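Local coordinates for alpha-1,2-mannosidase (Bacteroides thetaiotaomicron, PDB 2WW2), which hydrolyses alpha-mannosidic linkages with inversion of anomeric configuration, as a calcium-dependent glycoside hydrolase of family GH92, at residues M186-P191 / L229-A234; Q143-D148 / L219-P224. All blocks are in the same frame, centred on the assembly; numbering follows the deposited sequence.

Contact 1: M186-P191 / L229-A234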
loop_
_atom_site.group_PDB
_atom_site.type_symbol
_atom_site.label_atom_id
_atom_site.label_comp_id
_atom_site.label_asym_id
_atom_site.label_seq_id
_atom_site.Cartn_x
_atom_site.Cartn_y
_atom_site.Cartn_z
ATOM N N MET A 186 -42.257 -3.110 -35.480
ATOM C CA MET A 186 -42.707 -4.158 -34.586
ATOM C C MET A 186 -44.180 -4.466 -34.799
ATOM O O MET A 186 -44.945 -3.643 -35.310
ATOM C CB MET A 186 -42.436 -3.775 -33.135
ATOM C CG MET A 186 -43.231 -2.615 -32.646
ATOM S SD MET A 186 -42.715 -2.120 -30.990
ATOM C CE MET A 186 -41.253 -1.180 -31.409
ATOM N N GLU A 187 -44.566 -5.667 -34.417
ATOM C CA GLU A 187 -45.923 -6.102 -34.630
ATOM C C GLU A 187 -46.404 -6.714 -33.332
ATOM O O GLU A 187 -45.614 -7.346 -32.639
ATOM C CB GLU A 187 -45.934 -7.147 -35.742
ATOM C CG GLU A 187 -47.319 -7.705 -36.041
ATOM C CD GLU A 187 -47.261 -8.904 -36.960
ATOM O OE1 GLU A 187 -46.522 -9.864 -36.666
ATOM O OE2 GLU A 187 -47.951 -8.884 -37.983
ATOM N N PHE A 188 -47.678 -6.493 -32.993
ATOM C CA PHE A 188 -48.265 -7.030 -31.768
ATOM C C PHE A 188 -49.310 -8.077 -32.149
ATOM O O PHE A 188 -50.026 -7.932 -33.156
ATOM C CB PHE A 188 -48.892 -5.901 -30.929
ATOM C CG PHE A 188 -47.889 -4.852 -30.488
ATOM C CD1 PHE A 188 -47.292 -4.926 -29.239
ATOM C CD2 PHE A 188 -47.510 -3.830 -31.339
ATOM C CE1 PHE A 188 -46.350 -3.979 -28.834
ATOM C CE2 PHE A 188 -46.565 -2.876 -30.942
ATOM C CZ PHE A 188 -45.992 -2.948 -29.689
ATOM N N SER A 189 -49.413 -9.124 -31.342
ATOM C CA SER A 189 -50.294 -10.229 -31.675
ATOM C C SER A 189 -51.768 -9.917 -31.422
ATOM O O SER A 189 -52.648 -10.555 -31.998
ATOM C CB SER A 189 -49.882 -11.472 -30.874
ATOM O OG SER A 189 -49.954 -11.207 -29.479
ATOM N N HIS A 190 -52.042 -8.950 -30.557
ATOM C CA HIS A 190 -53.413 -8.695 -30.117
ATOM C C HIS A 190 -53.850 -7.286 -30.506
ATOM O O HIS A 190 -53.007 -6.414 -30.722
ATOM C CB HIS A 190 -53.509 -8.892 -28.601
ATOM C CG HIS A 190 -53.578 -10.329 -28.187
ATOM N ND1 HIS A 190 -52.474 -11.157 -28.175
ATOM C CD2 HIS A 190 -54.620 -11.085 -27.759
ATOM C CE1 HIS A 190 -52.837 -12.364 -27.774
ATOM N NE2 HIS A 190 -54.134 -12.345 -27.510
ATOM N N PRO A 191 -55.172 -7.062 -30.608
ATOM C CA PRO A 191 -55.710 -5.759 -30.992
ATOM C C PRO A 191 -55.249 -4.636 -30.078
ATOM O O PRO A 191 -55.222 -4.793 -28.846
ATOM C CB PRO A 191 -57.218 -5.930 -30.813
ATOM C CG PRO A 191 -57.452 -7.411 -30.971
ATOM C CD PRO A 191 -56.231 -8.080 -30.434
ATOM N N LEU A 229 -49.267 -11.792 -24.847
ATOM C CA LEU A 229 -49.003 -10.904 -25.967
ATOM C C LEU A 229 -47.662 -11.301 -26.564
ATOM O O LEU A 229 -46.688 -11.508 -25.826
ATOM C CB LEU A 229 -48.901 -9.455 -25.466
ATOM C CG LEU A 229 -48.612 -8.373 -26.512
ATOM C CD1 LEU A 229 -49.846 -8.143 -27.403
ATOM C CD2 LEU A 229 -48.190 -7.083 -25.825
ATOM N N THR A 230 -47.600 -11.407 -27.888
ATOM C CA THR A 230 -46.321 -11.545 -28.568
ATOM C C THR A 230 -45.973 -10.223 -29.241
ATOM O O THR A 230 -46.844 -9.563 -29.809
ATOM C CB THR A 230 -46.370 -12.654 -29.631
ATOM O OG1 THR A 230 -46.586 -13.912 -28.986
ATOM C CG2 THR A 230 -45.057 -12.719 -30.389
ATOM N N ILE A 231 -44.709 -9.815 -29.143
ATOM C CA ILE A 231 -44.233 -8.622 -29.843
ATOM C C ILE A 231 -43.086 -9.079 -30.713
ATOM O O ILE A 231 -42.150 -9.704 -30.219
ATOM C CB ILE A 231 -43.665 -7.559 -28.881
ATOM C CG1 ILE A 231 -44.632 -7.295 -27.721
ATOM C CG2 ILE A 231 -43.377 -6.227 -29.646
ATOM C CD1 ILE A 231 -44.101 -6.283 -26.682
ATOM N N ARG A 232 -43.155 -8.771 -32.005
ATOM C CA ARG A 232 -42.103 -9.153 -32.944
ATOM C C ARG A 232 -41.487 -7.881 -33.437
ATOM O O ARG A 232 -42.216 -6.954 -33.770
ATOM C CB ARG A 232 -42.681 -9.908 -34.150
ATOM C CG ARG A 232 -43.416 -11.177 -33.761
ATOM C CD ARG A 232 -44.108 -11.862 -34.975
ATOM N NE ARG A 232 -44.920 -12.948 -34.449
ATOM C CZ ARG A 232 -46.237 -12.879 -34.299
ATOM N NH1 ARG A 232 -46.897 -11.802 -34.704
ATOM N NH2 ARG A 232 -46.892 -13.897 -33.755
ATOM N N THR A 233 -40.158 -7.830 -33.502
ATOM C CA THR A 233 -39.492 -6.592 -33.904
ATOM C C THR A 233 -38.191 -6.854 -34.685
ATOM O O THR A 233 -37.535 -7.883 -34.502
ATOM C CB THR A 233 -39.260 -5.681 -32.664
ATOM O OG1 THR A 233 -38.783 -4.396 -33.068
ATOM C CG2 THR A 233 -38.261 -6.297 -31.682
ATOM N N ALA A 234 -37.851 -5.951 -35.603
ATOM C CA ALA A 234 -36.554 -5.991 -36.268
ATOM C C ALA A 234 -36.202 -4.577 -36.686
ATOM O O ALA A 234 -37.065 -3.693 -36.718
ATOM C CB ALA A 234 -36.571 -6.924 -37.491
#

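Contact 2: Q143-D148 / L219-P224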
loop_
_atom_site.group_PDB
_atom_site.type_symbol
_atom_site.label_atom_id
_atom_site.label_comp_id
_atom_site.label_asym_id
_atom_site.label_seq_id
_atom_site.Cartn_x
_atom_site.Cartn_y
_atom_site.Cartn_z
ATOM N N GLN A 143 -53.239 -2.867 -19.353
ATOM C CA GLN A 143 -52.156 -3.536 -20.057
ATOM C C GLN A 143 -51.568 -2.582 -21.093
ATOM O O GLN A 143 -52.259 -2.193 -22.032
ATOM C CB GLN A 143 -52.705 -4.765 -20.797
ATOM C CG GLN A 143 -53.456 -5.779 -19.922
ATOM C CD GLN A 143 -54.044 -6.923 -20.750
ATOM O OE1 GLN A 143 -53.993 -6.889 -21.975
ATOM N NE2 GLN A 143 -54.626 -7.933 -20.076
ATOM N N TYR A 144 -50.303 -2.216 -20.937
ATOM C CA TYR A 144 -49.649 -1.341 -21.903
ATOM C C TYR A 144 -48.323 -1.881 -22.397
ATOM O O TYR A 144 -47.676 -2.669 -21.733
ATOM C CB TYR A 144 -49.329 0.004 -21.274
ATOM C CG TYR A 144 -50.506 0.753 -20.703
ATOM C CD1 TYR A 144 -51.294 1.577 -21.507
ATOM C CD2 TYR A 144 -50.806 0.664 -19.353
ATOM C CE1 TYR A 144 -52.366 2.281 -20.968
ATOM C CE2 TYR A 144 -51.867 1.357 -18.809
ATOM C CZ TYR A 144 -52.639 2.161 -19.617
ATOM O OH TYR A 144 -53.677 2.849 -19.052
ATOM N N VAL A 145 -47.909 -1.401 -23.561
ATOM C CA VAL A 145 -46.515 -1.470 -23.948
ATOM C C VAL A 145 -46.120 -0.056 -24.344
ATOM O O VAL A 145 -46.854 0.606 -25.087
ATOM C CB VAL A 145 -46.319 -2.431 -25.145
ATOM C CG1 VAL A 145 -44.869 -2.357 -25.670
ATOM C CG2 VAL A 145 -46.742 -3.867 -24.760
ATOM N N VAL A 146 -44.973 0.408 -23.847
ATOM C CA VAL A 146 -44.425 1.691 -24.250
ATOM C C VAL A 146 -43.220 1.444 -25.141
ATOM O O VAL A 146 -42.348 0.618 -24.812
ATOM C CB VAL A 146 -43.976 2.543 -23.049
ATOM C CG1 VAL A 146 -43.183 3.789 -23.520
ATOM C CG2 VAL A 146 -45.187 2.941 -22.199
ATOM N N VAL A 147 -43.173 2.185 -26.246
ATOM C CA VAL A 147 -42.041 2.168 -27.142
ATOM C C VAL A 147 -41.323 3.515 -26.983
ATOM O O VAL A 147 -41.946 4.574 -27.028
ATOM C CB VAL A 147 -42.473 1.962 -28.598
ATOM C CG1 VAL A 147 -41.293 2.061 -29.522
ATOM C CG2 VAL A 147 -43.170 0.581 -28.782
ATOM N N ASP A 148 -40.017 3.459 -26.760
ATOM C CA ASP A 148 -39.229 4.645 -26.450
ATOM C C ASP A 148 -38.179 4.718 -27.545
ATOM O O ASP A 148 -37.335 3.829 -27.666
ATOM C CB ASP A 148 -38.622 4.489 -25.044
ATOM C CG ASP A 148 -37.729 5.660 -24.638
ATOM O OD1 ASP A 148 -37.045 6.237 -25.513
ATOM O OD2 ASP A 148 -37.715 5.996 -23.431
ATOM N N LEU A 219 -49.275 1.695 -26.437
ATOM C CA LEU A 219 -50.330 0.867 -26.955
ATOM C C LEU A 219 -50.966 0.212 -25.748
ATOM O O LEU A 219 -50.255 -0.205 -24.835
ATOM C CB LEU A 219 -49.739 -0.219 -27.853
ATOM C CG LEU A 219 -49.029 0.359 -29.077
ATOM C CD1 LEU A 219 -47.525 0.440 -28.814
ATOM C CD2 LEU A 219 -49.325 -0.498 -30.274
ATOM N N LYS A 220 -52.299 0.162 -25.729
ATOM C CA LYS A 220 -53.033 -0.477 -24.648
ATOM C C LYS A 220 -53.747 -1.718 -25.186
ATOM O O LYS A 220 -54.314 -1.679 -26.285
ATOM C CB LYS A 220 -54.052 0.513 -24.069
ATOM C CG LYS A 220 -54.783 0.032 -22.824
ATOM C CD LYS A 220 -55.733 1.146 -22.352
ATOM C CE LYS A 220 -56.127 0.992 -20.897
ATOM N NZ LYS A 220 -56.993 -0.201 -20.690
ATOM N N PHE A 221 -53.729 -2.812 -24.422
ATOM C CA PHE A 221 -54.292 -4.079 -24.891
ATOM C C PHE A 221 -55.419 -4.602 -24.011
ATOM O O PHE A 221 -55.713 -4.044 -22.957
ATOM C CB PHE A 221 -53.192 -5.148 -25.034
ATOM C CG PHE A 221 -52.096 -4.742 -25.973
ATOM C CD1 PHE A 221 -52.215 -4.972 -27.336
ATOM C CD2 PHE A 221 -50.980 -4.066 -25.500
ATOM C CE1 PHE A 221 -51.211 -4.567 -28.208
ATOM C CE2 PHE A 221 -49.980 -3.655 -26.355
ATOM C CZ PHE A 221 -50.081 -3.903 -27.708
ATOM N N ASP A 222 -56.052 -5.672 -24.472
ATOM C CA ASP A 222 -57.071 -6.352 -23.686
ATOM C C ASP A 222 -56.891 -7.842 -23.900
ATOM O O ASP A 222 -57.824 -8.543 -24.306
ATOM C CB ASP A 222 -58.470 -5.922 -24.117
ATOM C CG ASP A 222 -59.528 -6.373 -23.147
ATOM O OD1 ASP A 222 -59.171 -6.718 -21.999
ATOM O OD2 ASP A 222 -60.713 -6.382 -23.527
ATOM N N VAL A 223 -55.678 -8.319 -23.650
ATOM C CA VAL A 223 -55.363 -9.734 -23.791
ATOM C C VAL A 223 -56.220 -10.542 -22.817
ATOM O O VAL A 223 -56.255 -10.236 -21.624
ATOM C CB VAL A 223 -53.874 -10.006 -23.490
ATOM C CG1 VAL A 223 -53.561 -11.509 -23.682
ATOM C CG2 VAL A 223 -52.965 -9.133 -24.382
ATOM N N PRO A 224 -56.915 -11.583 -23.310
ATOM C CA PRO A 224 -57.749 -12.339 -22.363
ATOM C C PRO A 224 -56.923 -13.148 -21.360
ATOM O O PRO A 224 -55.797 -13.556 -21.655
ATOM C CB PRO A 224 -58.580 -13.282 -23.264
ATOM C CG PRO A 224 -58.324 -12.841 -24.709
ATOM C CD PRO A 224 -57.019 -12.069 -24.701
HETATM O O HOH W 1 -55.854 -2.900 -20.635
#

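Contact 1: M186-P191 / L229-A234
Phe-188 and Ile-231 run side by side from neighbouring antiparallel strands. CG2 of Ile-231 stands 4.3 Å from the centroid of the Phe-188 ring, an off-centre CH-pi contact. Leu-229 brings CD2 to the ring's edge near CD1 of Phe-188, while its other methyl, CD1, is 3.9 Å from CB of His-190. Met-186, paired with Thr-233, shares this apolar face.

Backbone bonds join Glu-187 and Arg-232 in both directions, N of Arg-232 reaching O of Glu-187 at 2.9 Å. Beyond the strand end Ser-189 takes over: its N donates to O of Thr-230, and its OG accepts a hydrogen bond from N of Thr-230 at 2.8 Å, almost straight (175°). With chi1 at 59°, OG sits between its own N and carbonyl carbon, near enough to His-190 to share a hydrogen bond with ND1.

On the opposite face Glu-187 and Arg-232 extend together. NH1 of Arg-232 meets OE1 of Glu-187 at 2.8 Å from above the carboxylate plane, in a salt bridge whose two flat groups stand 79° apart. Thr-230 CG2 lies above one face of the guanidinium, toward its rim, and NE of Arg-232 also bonds to O of Ala-254. This is an antiparallel strand pair of the beta-sandwich N-terminal domain of GH92 enzymes, one face turned to the core and the other, with the salt bridge, packed in part by Phe-247 of helix 240-250.

Contact 2: Q143-D148 / L219-P224
Gln-143 grips the chain beyond the end of the partner strand through both ends of its amide. OE1 accepts a hydrogen bond from N of Val-223 at 2.8 Å, tilted somewhat from the carbonyl plane, and NE2 donates to a lone pair of the O of Val-223 at 3.2 Å in a nearly straight bond (171°). Extended beyond CG (chi2 176°), the side chain carries its amide past Phe-221 to Val-223, and these two bonds fix the rotation of the amide. Shortened to an alanine, this position would probably leave N and O of Val-223 without these mates and the chain after Phe-221 less firmly held.

Backbone bonds pair Val-145 with Leu-219 in both directions, N of Val-145 lying 2.9 Å from O of Leu-219, and N of Phe-221 donates to O of Gln-143. This antiparallel ladder belongs to the beta-sandwich N-terminal domain of the GH92 fold, where 143-148 is also flanked by strand 80-86.

Among the apolar contacts, CG2 of Val-145 presses to 3.6 Å from CE2 of Phe-221, the two side chains crossing at a slant. Further along, CG2 of Val-147 makes a looser approach to CD1 of Leu-219. On the other face the aliphatic part of Lys-220 slants across the CE1 side of the Tyr-144 ring, its CE 3.6 Å from OH of Tyr-144.

A water ties the margin together: it accepts from N of Gln-143 and from NZ of Lys-220 and donates to O of Phe-221 at 2.6 Å. NZ has, besides, a weak, long ion pair with Asp-142.

How the contacts relate
Contacts 1 and 2 pack their apolar faces against each other, with centres about 10 Å apart, and help form one hydrophobic core within the N-terminal domain. The rings of Phe-188 and Phe-221 meet across the interface, CD1 of the first 3.3 Å from CZ of the second with planes about 35° apart, and SD of Met-186 lies 3.5 Å from CG2 of Val-147. Val-145 touches Phe-188, Leu-229 and Ile-231. Strand 216-221 is followed directly in the chain by 229-236, so consecutive strands serve different contacts. The residues of the two sodium sites take no part here; a glycerol, probably from the crystallisation liquor, is bound by Arg-232 of contact 1.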